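Local structure of 4-hydroxy-tetrahydrodipicolinate synthase (Methylacidiphilum fumariolicum SolV, 6T3T) at residues 12-17 with 45-50; 99-104 with 129-134; 110-115 with 142-147; 183-188 with 199-204; 246-251 with 269-274. The protein probably catalyses the condensation of pyruvate with aspartate beta-semialdehyde to 4-hydroxy-tetrahydrodipicolinate, a step of lysine biosynthesis by way of diaminopimelate. All coordinates share one frame; numbering follows the deposited sequence.

Contact 2 and contact 4 lie in the wall of the eight-stranded barrel, where Leu131 CD2 and Leu185 CD1 meet at 3.9 Å. Contacts 1 and 5 belong to loops on one side of the chain; their centres are about 12 Å apart and Asn249 ND2 lies 2.9 Å from Thr45 OG1, probably as a hydrogen bond. Contact 3 ties two outer helices together and meets contact 2 where Asn134 OD1 lies 2.8 Å from Ile143 N. A sulfate is touched by both contact 1 and contact 2, and the side chain of Val204 in contact 4 is about 4 Å from the same sulfate. Tyr133 is the predicted proton donor/acceptor, and Thr45 and Val204 are predicted to bind pyruvate.

Contact 1 of 5, residues 12-17 with 45-50; sequences SPFHNG and TGESPT. With SO4 (sulfate ion), chain E.
Ser12 meets the 45-50 loop through its hydroxyl, whose OG gives a hydrogen bond to Gly46 O at 2.7 Å. Ser12 OG approaches in the plane of the Gly46 carbonyl, on a lone pair of its oxygen, at a C=O...OG angle of 119°. With chi1 at -68°, OG is held opposite the carbonyl carbon of Ser12 and next to its backbone N. A water beside this bond ties the backbones to a side chain: it accepts from Ser12 N and donates to Thr45 O and to Glu47 OE2, the last two at 2.7 Å. Glu47 extends beyond CG and brings its carboxylate to the Phe14 ring. OE1 lies at the ring edge, in its plane, 3.8 Å from Phe14 CE2, and the carboxylate and ring planes are turned 70° apart. Ser12 O stands over the centre of one ring face, 3.6 Å above the plane.

In the next shell, Lys254 forms a salt bridge with Glu47 OE2 and a hydrogen bond to Ser12 O, while Arg268 makes a cation-pi contact with Phe14. One residue before Gly46, Thr45 grips a sulfate oxygen twice: its N lies 2.7 Å from SO4 O1, and OG1 also bonds to it. Thr45 is predicted to bind pyruvate, so the sulfate, probably from the crystallisation liquor and held by Thr44 OG1 too, is consistent with an anion-binding pocket of a DapA-type TIM barrel.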
# COMPACT_ATOMS: atom_id res chain seq x y z
N SER A 12 -18.66 -1.90 25.20
CA SER A 12 -18.64 -1.84 26.66
C SER A 12 -19.45 -0.61 27.02
O SER A 12 -18.97 0.52 26.81
CB SER A 12 -17.21 -1.73 27.22
OG SER A 12 -16.48 -2.91 27.00
N PRO A 13 -20.69 -0.75 27.49
CA PRO A 13 -21.49 0.45 27.77
C PRO A 13 -20.95 1.17 28.99
O PRO A 13 -20.60 0.54 29.99
CB PRO A 13 -22.91 -0.10 27.99
CG PRO A 13 -22.74 -1.52 28.32
CD PRO A 13 -21.49 -1.98 27.60
N PHE A 14 -20.77 2.49 28.86
CA PHE A 14 -20.29 3.33 29.94
C PHE A 14 -21.36 4.32 30.35
O PHE A 14 -22.04 4.91 29.50
CB PHE A 14 -19.05 4.12 29.52
CG PHE A 14 -17.88 3.27 29.16
CD1 PHE A 14 -17.57 2.14 29.90
CD2 PHE A 14 -17.08 3.61 28.07
CE1 PHE A 14 -16.46 1.39 29.56
CE2 PHE A 14 -15.99 2.84 27.73
CZ PHE A 14 -15.68 1.73 28.48
N HIS A 15 -21.40 4.60 31.65
CA HIS A 15 -22.27 5.63 32.20
C HIS A 15 -21.54 6.28 33.36
O HIS A 15 -21.28 5.62 34.38
CB HIS A 15 -23.60 5.04 32.64
CG HIS A 15 -24.55 6.05 33.19
ND1 HIS A 15 -25.07 7.08 32.43
CD2 HIS A 15 -25.11 6.18 34.42
CE1 HIS A 15 -25.89 7.80 33.17
NE2 HIS A 15 -25.93 7.28 34.38
N ASN A 16 -21.23 7.57 33.21
CA ASN A 16 -20.52 8.33 34.24
C ASN A 16 -19.17 7.70 34.57
O ASN A 16 -18.82 7.48 35.73
CB ASN A 16 -21.39 8.48 35.48
CG ASN A 16 -22.73 9.11 35.17
OD1 ASN A 16 -23.74 8.75 35.76
ND2 ASN A 16 -22.74 10.03 34.23
N GLY A 17 -18.43 7.38 33.53
CA GLY A 17 -17.09 6.88 33.72
C GLY A 17 -16.99 5.48 34.22
O GLY A 17 -15.88 5.00 34.50
N THR A 45 -14.23 -3.60 19.74
CA THR A 45 -15.53 -2.95 19.81
C THR A 45 -15.87 -2.60 21.26
O THR A 45 -16.55 -1.60 21.50
CB THR A 45 -16.59 -3.85 19.15
OG1 THR A 45 -16.09 -4.33 17.89
CG2 THR A 45 -17.90 -3.03 18.87
N GLY A 46 -15.35 -3.37 22.22
CA GLY A 46 -15.51 -3.08 23.63
C GLY A 46 -14.46 -2.16 24.22
O GLY A 46 -14.41 -2.01 25.45
N GLU A 47 -13.64 -1.52 23.38
CA GLU A 47 -12.63 -0.56 23.85
C GLU A 47 -11.69 -1.17 24.89
O GLU A 47 -11.40 -0.57 25.93
CB GLU A 47 -13.29 0.73 24.37
CG GLU A 47 -14.21 1.39 23.36
CD GLU A 47 -14.96 2.61 23.92
OE1 GLU A 47 -14.34 3.61 24.34
OE2 GLU A 47 -16.20 2.55 23.97
N SER A 48 -11.24 -2.39 24.63
CA SER A 48 -10.29 -3.02 25.55
C SER A 48 -9.09 -2.15 25.89
O SER A 48 -8.65 -2.21 27.06
CB SER A 48 -9.82 -4.39 25.01
OG SER A 48 -9.29 -4.34 23.70
N PRO A 49 -8.51 -1.33 24.99
CA PRO A 49 -7.34 -0.52 25.40
C PRO A 49 -7.59 0.43 26.56
O PRO A 49 -6.64 0.76 27.29
CB PRO A 49 -6.98 0.26 24.12
CG PRO A 49 -7.48 -0.58 23.01
CD PRO A 49 -8.77 -1.19 23.54
N THR A 50 -8.81 0.94 26.73
CA THR A 50 -9.05 1.97 27.73
C THR A 50 -9.80 1.47 28.95
O THR A 50 -10.21 2.28 29.77
CB THR A 50 -9.80 3.16 27.12
OG1 THR A 50 -11.04 2.73 26.55
CG2 THR A 50 -8.96 3.81 26.03
S SO4 E . -13.50 -6.97 18.16
O1 SO4 E . -14.38 -6.14 18.98
O2 SO4 E . -13.63 -8.39 18.46
O3 SO4 E . -12.11 -6.66 18.47
O4 SO4 E . -13.85 -6.73 16.77
O HOH W 1 -17.22 0.07 23.54

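Contact 2 of 5, residues 99-104 with 129-134; sequences GVLLVS and PILLYN. With SO4 (sulfate ion), chain E.
Leu101 and Tyr133 pack on one face of a parallel pair of strands, with Leu101 CD2 3.8 Å from Tyr133 CD2. The backbones run alongside each other at 27°, and their register pairs Val100 with Ile130 through to Val103 with Tyr133. The tight part is the middle of the ladder: Val100 O accepts from Leu131 N and Leu131 O accepts from Leu102 N, both at 2.8 Å, the first with an almost straight N-H...O angle of 178°. Leu101 CD1 presses on Leu131 CB at 3.6 Å. Behind the sheet, Val100 CG2 and Ile130 CG1 lie side by side at 3.7 Å, and Leu102 CD1 touches Ile130 CG2; helices 82-95 and 112-125 cover this face.

Tyr133 has CG trans to its main-chain nitrogen, which brings the ring against Val103, whose CB is 3.7 Å from Tyr133 CD2. Tyr107 of a neighbouring subunit packs on both residues.

The far end of the strands is held more loosely. The Ser104 N to Tyr133 O bond is bent, with an N-H...O angle of 150°, and beyond it the side chains of Ser104 and Asn134 join through a water. Past the ring, the sulfate lies near the plane at its edge, and the weak Tyr133 OH to SO4 O3 approach is not settled. This is one beta-alpha-beta unit of a TIM barrel, and its inner face carries Tyr133, the predicted proton donor/acceptor, close to Lys162.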
# COMPACT_ATOMS: atom_id res chain seq x y z
N GLY A 99 -14.59 -19.85 25.69
CA GLY A 99 -13.36 -19.76 24.91
C GLY A 99 -12.86 -18.33 24.90
O GLY A 99 -13.51 -17.43 25.43
N VAL A 100 -11.73 -18.10 24.22
CA VAL A 100 -11.15 -16.76 24.17
C VAL A 100 -10.80 -16.38 22.74
O VAL A 100 -10.56 -17.25 21.89
CB VAL A 100 -9.90 -16.57 25.07
CG1 VAL A 100 -10.27 -16.58 26.54
CG2 VAL A 100 -8.80 -17.60 24.75
N LEU A 101 -10.84 -15.08 22.47
CA LEU A 101 -10.41 -14.52 21.20
C LEU A 101 -9.09 -13.80 21.42
O LEU A 101 -9.01 -12.88 22.23
CB LEU A 101 -11.44 -13.53 20.66
CG LEU A 101 -11.18 -12.90 19.30
CD1 LEU A 101 -11.50 -13.94 18.23
CD2 LEU A 101 -12.02 -11.63 19.09
N LEU A 102 -8.05 -14.19 20.67
CA LEU A 102 -6.69 -13.68 20.86
C LEU A 102 -6.27 -12.87 19.63
O LEU A 102 -5.93 -13.43 18.59
CB LEU A 102 -5.71 -14.82 21.13
CG LEU A 102 -5.93 -15.68 22.40
CD1 LEU A 102 -5.01 -16.92 22.42
CD2 LEU A 102 -5.75 -14.86 23.68
N VAL A 103 -6.32 -11.54 19.74
CA VAL A 103 -5.78 -10.70 18.67
C VAL A 103 -4.29 -10.95 18.56
O VAL A 103 -3.59 -11.23 19.55
CB VAL A 103 -6.06 -9.21 18.97
CG1 VAL A 103 -5.16 -8.73 20.13
CG2 VAL A 103 -5.83 -8.35 17.71
N SER A 104 -3.77 -10.87 17.33
CA SER A 104 -2.33 -10.97 17.19
C SER A 104 -1.70 -9.74 17.86
O SER A 104 -2.32 -8.68 17.94
CB SER A 104 -1.91 -11.07 15.72
OG SER A 104 -2.30 -9.92 15.03
N PRO A 129 -10.95 -23.54 24.38
CA PRO A 129 -10.82 -23.33 22.93
C PRO A 129 -10.40 -21.89 22.66
O PRO A 129 -10.78 -20.97 23.38
CB PRO A 129 -12.22 -23.61 22.39
CG PRO A 129 -12.88 -24.44 23.47
CD PRO A 129 -12.34 -23.90 24.75
N ILE A 130 -9.65 -21.71 21.57
CA ILE A 130 -9.07 -20.41 21.21
C ILE A 130 -9.46 -20.04 19.78
O ILE A 130 -9.40 -20.87 18.88
CB ILE A 130 -7.54 -20.44 21.35
CG1 ILE A 130 -7.17 -20.24 22.82
CG2 ILE A 130 -6.90 -19.38 20.46
CD1 ILE A 130 -5.86 -20.84 23.18
N LEU A 131 -9.90 -18.80 19.60
CA LEU A 131 -10.03 -18.20 18.27
C LEU A 131 -8.89 -17.21 18.08
O LEU A 131 -8.71 -16.31 18.91
CB LEU A 131 -11.39 -17.51 18.10
CG LEU A 131 -12.69 -18.33 18.09
CD1 LEU A 131 -13.88 -17.39 18.25
CD2 LEU A 131 -12.86 -19.14 16.80
N LEU A 132 -8.10 -17.40 17.03
CA LEU A 132 -7.12 -16.40 16.63
C LEU A 132 -7.84 -15.20 16.04
O LEU A 132 -9.01 -15.28 15.64
CB LEU A 132 -6.15 -16.97 15.59
CG LEU A 132 -5.32 -18.22 15.95
CD1 LEU A 132 -4.41 -18.64 14.79
CD2 LEU A 132 -4.51 -18.01 17.26
N TYR A 133 -7.14 -14.07 15.97
CA TYR A 133 -7.77 -12.88 15.43
C TYR A 133 -6.73 -12.11 14.62
O TYR A 133 -5.82 -11.50 15.18
CB TYR A 133 -8.38 -12.05 16.55
CG TYR A 133 -9.03 -10.73 16.21
CD1 TYR A 133 -9.37 -10.39 14.91
CD2 TYR A 133 -9.31 -9.83 17.22
CE1 TYR A 133 -9.95 -9.17 14.62
CE2 TYR A 133 -9.90 -8.62 16.95
CZ TYR A 133 -10.22 -8.29 15.66
OH TYR A 133 -10.79 -7.06 15.45
N ASN A 134 -6.86 -12.17 13.29
CA ASN A 134 -5.93 -11.52 12.38
C ASN A 134 -6.53 -10.20 11.93
O ASN A 134 -7.59 -10.19 11.30
CB ASN A 134 -5.63 -12.40 11.18
CG ASN A 134 -4.67 -11.73 10.24
OD1 ASN A 134 -3.63 -11.20 10.68
ND2 ASN A 134 -5.03 -11.66 8.96
S SO4 E . -13.50 -6.97 18.16
O1 SO4 E . -14.38 -6.14 18.98
O2 SO4 E . -13.63 -8.39 18.46
O3 SO4 E . -12.11 -6.66 18.47
O4 SO4 E . -13.85 -6.73 16.77
O HOH W 2 -2.93 -9.60 12.58

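Contact 3 of 5, residues 110-115 with 142-147; sequences PSQEGL and DIAVDT
Gln112 joins Thr147 and the turn before it in a side-chain bridge between the N-terminal ends of helices 112-125 and 145-154, two neighbouring outer helices of the TIM barrel. All three hydrogen bonds between the segments use the Gln112 amide. Gln112 is bent at chi2 (-59°), which folds its end back toward residues 142-147, where both of its polar atoms are used. NE2 donates to Asp142 O at 2.8 Å; that oxygen lies in the plane of the Gln112 amide, and the N-H...O angle is 163°. OE1 accepts twice, from Thr147 OG1 and from Ala144 N, and the three bonds together fix the rotation of the amide.

Next to the bridge, Leu115 CD1 packs 3.7 Å from Asp142 O, with Ile143 CG1 more distant at 4.4 Å. The first helix has its own cap: Ser111 OG accepts from Gly114 N at 3.2 Å. Around the turn, Asp142 is in a salt bridge with Arg170 and hydrogen-bonds to Asn134 of the barrel wall.

The two donors reach Gln112 OE1 differently. Thr147 OG1 comes in the carbonyl plane on a lone pair at 2.5 Å, whereas Ala144 N, at 3.0 Å, sits 42° out of that plane.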
# COMPACT_ATOMS: atom_id res chain seq x y z
N PRO A 110 5.85 -8.61 15.82
CA PRO A 110 6.68 -9.82 15.85
C PRO A 110 6.73 -10.53 14.51
O PRO A 110 5.82 -10.42 13.68
CB PRO A 110 5.99 -10.69 16.90
CG PRO A 110 4.59 -10.25 16.90
CD PRO A 110 4.65 -8.76 16.67
N SER A 111 7.81 -11.27 14.31
CA SER A 111 7.97 -12.16 13.17
C SER A 111 6.95 -13.30 13.26
O SER A 111 6.30 -13.53 14.29
CB SER A 111 9.40 -12.71 13.13
OG SER A 111 9.68 -13.53 14.27
N GLN A 112 6.83 -14.05 12.15
CA GLN A 112 5.91 -15.17 12.13
C GLN A 112 6.28 -16.19 13.19
O GLN A 112 5.39 -16.81 13.79
CB GLN A 112 5.89 -15.82 10.75
CG GLN A 112 5.27 -14.91 9.70
CD GLN A 112 3.84 -14.53 10.07
OE1 GLN A 112 3.02 -15.40 10.41
NE2 GLN A 112 3.53 -13.24 10.01
N GLU A 113 7.58 -16.41 13.41
CA GLU A 113 8.02 -17.31 14.47
C GLU A 113 7.63 -16.76 15.83
O GLU A 113 7.24 -17.53 16.73
CB GLU A 113 9.53 -17.53 14.37
CG GLU A 113 10.11 -18.47 15.42
CD GLU A 113 9.53 -19.89 15.38
OE1 GLU A 113 8.95 -20.31 14.35
OE2 GLU A 113 9.65 -20.60 16.41
N GLY A 114 7.75 -15.44 16.01
CA GLY A 114 7.24 -14.83 17.22
C GLY A 114 5.76 -15.06 17.42
O GLY A 114 5.30 -15.28 18.54
N LEU A 115 4.97 -14.96 16.35
CA LEU A 115 3.54 -15.21 16.46
C LEU A 115 3.26 -16.67 16.83
O LEU A 115 2.40 -16.95 17.69
CB LEU A 115 2.85 -14.86 15.14
CG LEU A 115 2.76 -13.36 14.89
CD1 LEU A 115 2.12 -13.07 13.55
CD2 LEU A 115 2.00 -12.67 16.00
N ASP A 142 0.42 -9.51 10.08
CA ASP A 142 -0.58 -10.45 9.59
C ASP A 142 -0.22 -11.84 10.11
O ASP A 142 0.97 -12.19 10.19
CB ASP A 142 -0.62 -10.43 8.05
CG ASP A 142 -1.67 -11.38 7.45
OD1 ASP A 142 -2.84 -10.98 7.24
OD2 ASP A 142 -1.29 -12.54 7.13
N ILE A 143 -1.21 -12.64 10.49
CA ILE A 143 -0.91 -14.03 10.80
C ILE A 143 -0.88 -14.77 9.48
O ILE A 143 -1.92 -14.94 8.84
CB ILE A 143 -1.93 -14.66 11.76
CG1 ILE A 143 -2.19 -13.74 12.97
CG2 ILE A 143 -1.40 -16.05 12.22
CD1 ILE A 143 -3.36 -14.22 13.84
N ALA A 144 0.31 -15.16 9.04
CA ALA A 144 0.44 -15.89 7.78
C ALA A 144 -0.32 -17.22 7.85
O ALA A 144 -0.46 -17.84 8.92
CB ALA A 144 1.91 -16.16 7.47
N VAL A 145 -0.80 -17.66 6.68
CA VAL A 145 -1.53 -18.92 6.53
C VAL A 145 -0.69 -20.08 7.06
O VAL A 145 -1.21 -20.97 7.74
CB VAL A 145 -1.92 -19.15 5.06
CG1 VAL A 145 -2.44 -20.57 4.85
CG2 VAL A 145 -2.97 -18.13 4.58
N ASP A 146 0.59 -20.12 6.69
CA ASP A 146 1.45 -21.19 7.17
C ASP A 146 1.56 -21.17 8.69
O ASP A 146 1.56 -22.23 9.33
CB ASP A 146 2.83 -21.08 6.54
CG ASP A 146 3.82 -22.01 7.16
OD1 ASP A 146 3.80 -23.21 6.77
OD2 ASP A 146 4.58 -21.57 8.06
N THR A 147 1.59 -19.97 9.28
CA THR A 147 1.64 -19.83 10.73
C THR A 147 0.37 -20.36 11.38
O THR A 147 0.43 -21.07 12.38
CB THR A 147 1.86 -18.37 11.14
OG1 THR A 147 3.12 -17.92 10.64
CG2 THR A 147 1.84 -18.20 12.69

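Contact 4 of 5, residues 183-188 with 199-204; sequences SILSGD and GAVGVV
A chi1 of 64° at Val203 turns CG2 opposite its own backbone N and lays it against Ser186, 3.4 Å from Ser186 O and 3.7 Å from Ser186 CB. On the other face of the sheet, Leu185 has CG turned away from its carbonyl carbon (chi1 -46°), and its CD1 meets Val204 CG2 at 4.0 Å. Leu185 CD2 also lies over Gly202, 3.8 Å from its CA, a close approach that the absence of a side chain there permits.

Between these groups the strands run parallel, though splayed by 57°. The backbone bonds are Val201 N to Ile184 O at 3.0 Å, Ser186 N to Gly202 O at 2.8 Å and Val204 N to Ser186 O at 2.9 Å. A water extends the link by accepting from Ile184 N and donating to Gly199 O. Gly199, with positive phi, closes the Schellman motif at the end of helix 192-197, and Ser186 OG accepts from Asp188 N in an ST turn.

The contact is thus the last beta-alpha-beta unit of the TIM barrel. Its main-chain bonds are consistent with a well-defined backbone at Val204, predicted to bind pyruvate; Gly187 lies close to Lys162, the predicted Schiff-base lysine.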
# COMPACT_ATOMS: atom_id res chain seq x y z
N SER A 183 -12.63 -23.39 12.04
CA SER A 183 -13.69 -22.45 11.68
C SER A 183 -13.12 -21.09 11.32
O SER A 183 -12.47 -20.45 12.16
CB SER A 183 -14.69 -22.31 12.81
OG SER A 183 -15.30 -23.55 13.04
N ILE A 184 -13.33 -20.63 10.09
CA ILE A 184 -12.95 -19.28 9.70
C ILE A 184 -14.17 -18.39 9.80
O ILE A 184 -15.21 -18.66 9.18
CB ILE A 184 -12.37 -19.23 8.29
CG1 ILE A 184 -11.20 -20.21 8.15
CG2 ILE A 184 -11.93 -17.77 8.00
CD1 ILE A 184 -11.08 -20.79 6.76
N LEU A 185 -14.06 -17.31 10.58
CA LEU A 185 -15.14 -16.35 10.77
C LEU A 185 -14.78 -15.01 10.15
O LEU A 185 -13.61 -14.58 10.20
CB LEU A 185 -15.47 -16.17 12.27
CG LEU A 185 -15.57 -17.49 13.04
CD1 LEU A 185 -15.48 -17.30 14.57
CD2 LEU A 185 -16.84 -18.26 12.64
N SER A 186 -15.77 -14.38 9.53
CA SER A 186 -15.57 -13.01 9.08
C SER A 186 -15.33 -12.11 10.28
O SER A 186 -16.00 -12.23 11.31
CB SER A 186 -16.77 -12.51 8.29
OG SER A 186 -16.52 -11.19 7.80
N GLY A 187 -14.36 -11.21 10.16
CA GLY A 187 -14.22 -10.14 11.10
C GLY A 187 -14.66 -8.80 10.55
O GLY A 187 -14.37 -7.77 11.17
N ASP A 188 -15.35 -8.77 9.42
CA ASP A 188 -15.74 -7.52 8.76
C ASP A 188 -17.12 -7.76 8.18
O ASP A 188 -17.28 -8.60 7.30
CB ASP A 188 -14.73 -7.14 7.68
CG ASP A 188 -15.13 -5.89 6.87
OD1 ASP A 188 -16.19 -5.28 7.10
OD2 ASP A 188 -14.34 -5.53 5.98
N GLY A 199 -15.97 -20.44 2.06
CA GLY A 199 -15.77 -21.43 3.12
C GLY A 199 -15.80 -21.00 4.58
O GLY A 199 -15.76 -21.85 5.48
N ALA A 200 -15.94 -19.70 4.83
CA ALA A 200 -16.19 -19.24 6.19
C ALA A 200 -17.54 -19.76 6.66
O ALA A 200 -18.42 -20.08 5.86
CB ALA A 200 -16.13 -17.71 6.25
N VAL A 201 -17.71 -19.82 7.99
CA VAL A 201 -18.88 -20.44 8.59
C VAL A 201 -19.55 -19.51 9.59
O VAL A 201 -20.40 -19.94 10.37
CB VAL A 201 -18.53 -21.80 9.23
CG1 VAL A 201 -18.13 -22.84 8.13
CG2 VAL A 201 -17.42 -21.66 10.31
N GLY A 202 -19.19 -18.23 9.59
CA GLY A 202 -19.86 -17.30 10.47
C GLY A 202 -19.10 -15.99 10.55
O GLY A 202 -18.20 -15.70 9.75
N VAL A 203 -19.49 -15.19 11.55
CA VAL A 203 -19.00 -13.83 11.66
C VAL A 203 -18.89 -13.46 13.13
O VAL A 203 -19.74 -13.82 13.95
CB VAL A 203 -19.93 -12.86 10.89
CG1 VAL A 203 -21.35 -12.84 11.51
CG2 VAL A 203 -19.31 -11.49 10.81
N VAL A 204 -17.82 -12.75 13.48
CA VAL A 204 -17.78 -11.95 14.68
C VAL A 204 -18.13 -10.54 14.25
O VAL A 204 -17.32 -9.85 13.61
CB VAL A 204 -16.41 -12.02 15.36
CG1 VAL A 204 -16.43 -11.20 16.66
CG2 VAL A 204 -16.01 -13.48 15.64
O HOH W 3 -14.44 -22.35 7.85

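Contact 5 of 5, residues 246-251 with 269-274; sequences IETNPV and LPLAPL
Val251, the first residue of helix 251-259, meets Leu274 where the loops before and after that helix pack together, in the C-terminal helical part that follows the barrel strands. Their side chains slide past each other in opposite directions, with Val251 CG1 3.6 Å from Leu274 CD2. At a chi1 of 180° the valine extends CG1 away from its amide nitrogen, and the same methyl also lies 3.5 Å from Ala272 O. Leu274 CD2 has a second neighbour in the carboxylate carbon of Glu247, CD, at 3.5 Å, so one methyl touches both an apolar branch and the carboxylate group. Ile246 crosses Leu274 at about a right angle, its CG2 touching CD2 more distantly.

Leu271 fills the other half of the interface. Its CD1 rests on Pro250 CD at 3.6 Å, while CD2 reaches Thr248 CG2 at 3.8 Å; both meet at about right angles. Pro250 follows a cis peptide bond and occupies the N-cap position of helix 251-259. This places the loop next to the predicted active site of the TIM barrel: Pro250 packs on Thr45 and Glu47, and Asn249 hydrogen-bonds to Thr45.

Polar links between the loops run through water. One water donates to Glu247 OE1 at 2.7 Å and to Ala272 O at 2.8 Å, and another joins the same carboxylate oxygen to Pro273 O. The second oxygen, OE2, accepts from Asn278 ND2 and Gln275 N at the start of helix 276-295. Thr248 OG1 is hydrogen-bonded to Asn108 O of a neighbouring subunit, and Ser111 of that subunit packs against Glu247.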
# COMPACT_ATOMS: atom_id res chain seq x y z
N ILE A 246 -17.24 4.39 9.19
CA ILE A 246 -17.01 5.72 8.63
C ILE A 246 -15.86 6.42 9.36
O ILE A 246 -15.12 7.20 8.77
CB ILE A 246 -18.31 6.54 8.66
CG1 ILE A 246 -18.21 7.80 7.80
CG2 ILE A 246 -18.73 6.88 10.09
CD1 ILE A 246 -19.57 8.39 7.44
N GLU A 247 -15.73 6.18 10.67
CA GLU A 247 -14.52 6.37 11.45
C GLU A 247 -14.31 5.09 12.25
O GLU A 247 -15.13 4.17 12.17
CB GLU A 247 -14.60 7.62 12.35
CG GLU A 247 -14.89 8.92 11.57
CD GLU A 247 -15.09 10.15 12.45
OE1 GLU A 247 -14.52 10.21 13.56
OE2 GLU A 247 -15.85 11.06 12.03
N THR A 248 -13.21 5.01 13.01
CA THR A 248 -12.81 3.75 13.62
C THR A 248 -13.86 3.18 14.58
O THR A 248 -14.33 3.86 15.49
CB THR A 248 -11.47 3.89 14.34
OG1 THR A 248 -11.04 2.60 14.79
CG2 THR A 248 -11.58 4.82 15.55
N ASN A 249 -14.25 1.94 14.31
CA ASN A 249 -15.02 1.14 15.25
C ASN A 249 -14.35 1.18 16.62
O ASN A 249 -13.13 1.03 16.71
CB ASN A 249 -15.11 -0.29 14.71
CG ASN A 249 -15.85 -1.21 15.64
OD1 ASN A 249 -17.02 -1.00 15.95
ND2 ASN A 249 -15.16 -2.22 16.13
N PRO A 250 -15.10 1.36 17.73
CA PRO A 250 -16.57 1.37 17.89
C PRO A 250 -17.27 2.72 17.92
O PRO A 250 -18.40 2.75 18.42
CB PRO A 250 -16.76 0.71 19.25
CG PRO A 250 -15.58 1.30 20.06
CD PRO A 250 -14.42 1.35 19.05
N VAL A 251 -16.67 3.82 17.44
CA VAL A 251 -17.35 5.11 17.51
C VAL A 251 -18.67 5.11 16.76
O VAL A 251 -19.69 5.53 17.34
CB VAL A 251 -16.42 6.25 17.05
CG1 VAL A 251 -17.18 7.55 17.14
CG2 VAL A 251 -15.16 6.31 17.87
N LEU A 269 -10.98 8.45 25.68
CA LEU A 269 -9.86 8.92 24.89
C LEU A 269 -8.78 7.84 24.83
O LEU A 269 -8.48 7.21 25.85
CB LEU A 269 -9.30 10.22 25.48
CG LEU A 269 -10.13 11.51 25.26
CD1 LEU A 269 -9.58 12.70 26.04
CD2 LEU A 269 -10.21 11.83 23.79
N PRO A 270 -8.13 7.64 23.68
CA PRO A 270 -8.07 8.56 22.53
C PRO A 270 -9.25 8.51 21.52
O PRO A 270 -9.18 9.20 20.50
CB PRO A 270 -6.75 8.15 21.85
CG PRO A 270 -6.73 6.62 22.04
CD PRO A 270 -7.31 6.43 23.46
N LEU A 271 -10.29 7.72 21.76
CA LEU A 271 -11.47 7.78 20.89
C LEU A 271 -12.28 9.05 21.16
O LEU A 271 -12.39 9.51 22.30
CB LEU A 271 -12.35 6.53 21.09
CG LEU A 271 -11.71 5.20 20.67
CD1 LEU A 271 -12.73 4.09 20.72
CD2 LEU A 271 -11.10 5.28 19.29
N ALA A 272 -12.84 9.62 20.09
CA ALA A 272 -13.58 10.88 20.12
C ALA A 272 -14.82 10.73 19.26
O ALA A 272 -14.86 9.87 18.37
CB ALA A 272 -12.73 12.05 19.63
N PRO A 273 -15.85 11.55 19.49
CA PRO A 273 -17.09 11.47 18.69
C PRO A 273 -16.85 11.76 17.22
O PRO A 273 -15.85 12.36 16.83
CB PRO A 273 -17.99 12.54 19.31
CG PRO A 273 -17.45 12.74 20.71
CD PRO A 273 -15.96 12.54 20.59
N LEU A 274 -17.80 11.33 16.40
CA LEU A 274 -17.71 11.51 14.95
C LEU A 274 -17.67 12.98 14.56
O LEU A 274 -18.25 13.84 15.22
CB LEU A 274 -18.91 10.85 14.26
CG LEU A 274 -19.09 9.35 14.44
CD1 LEU A 274 -20.41 8.92 13.82
CD2 LEU A 274 -17.93 8.62 13.78
O HOH W 4 -14.27 8.82 15.85
O HOH W 5 -13.62 12.24 14.77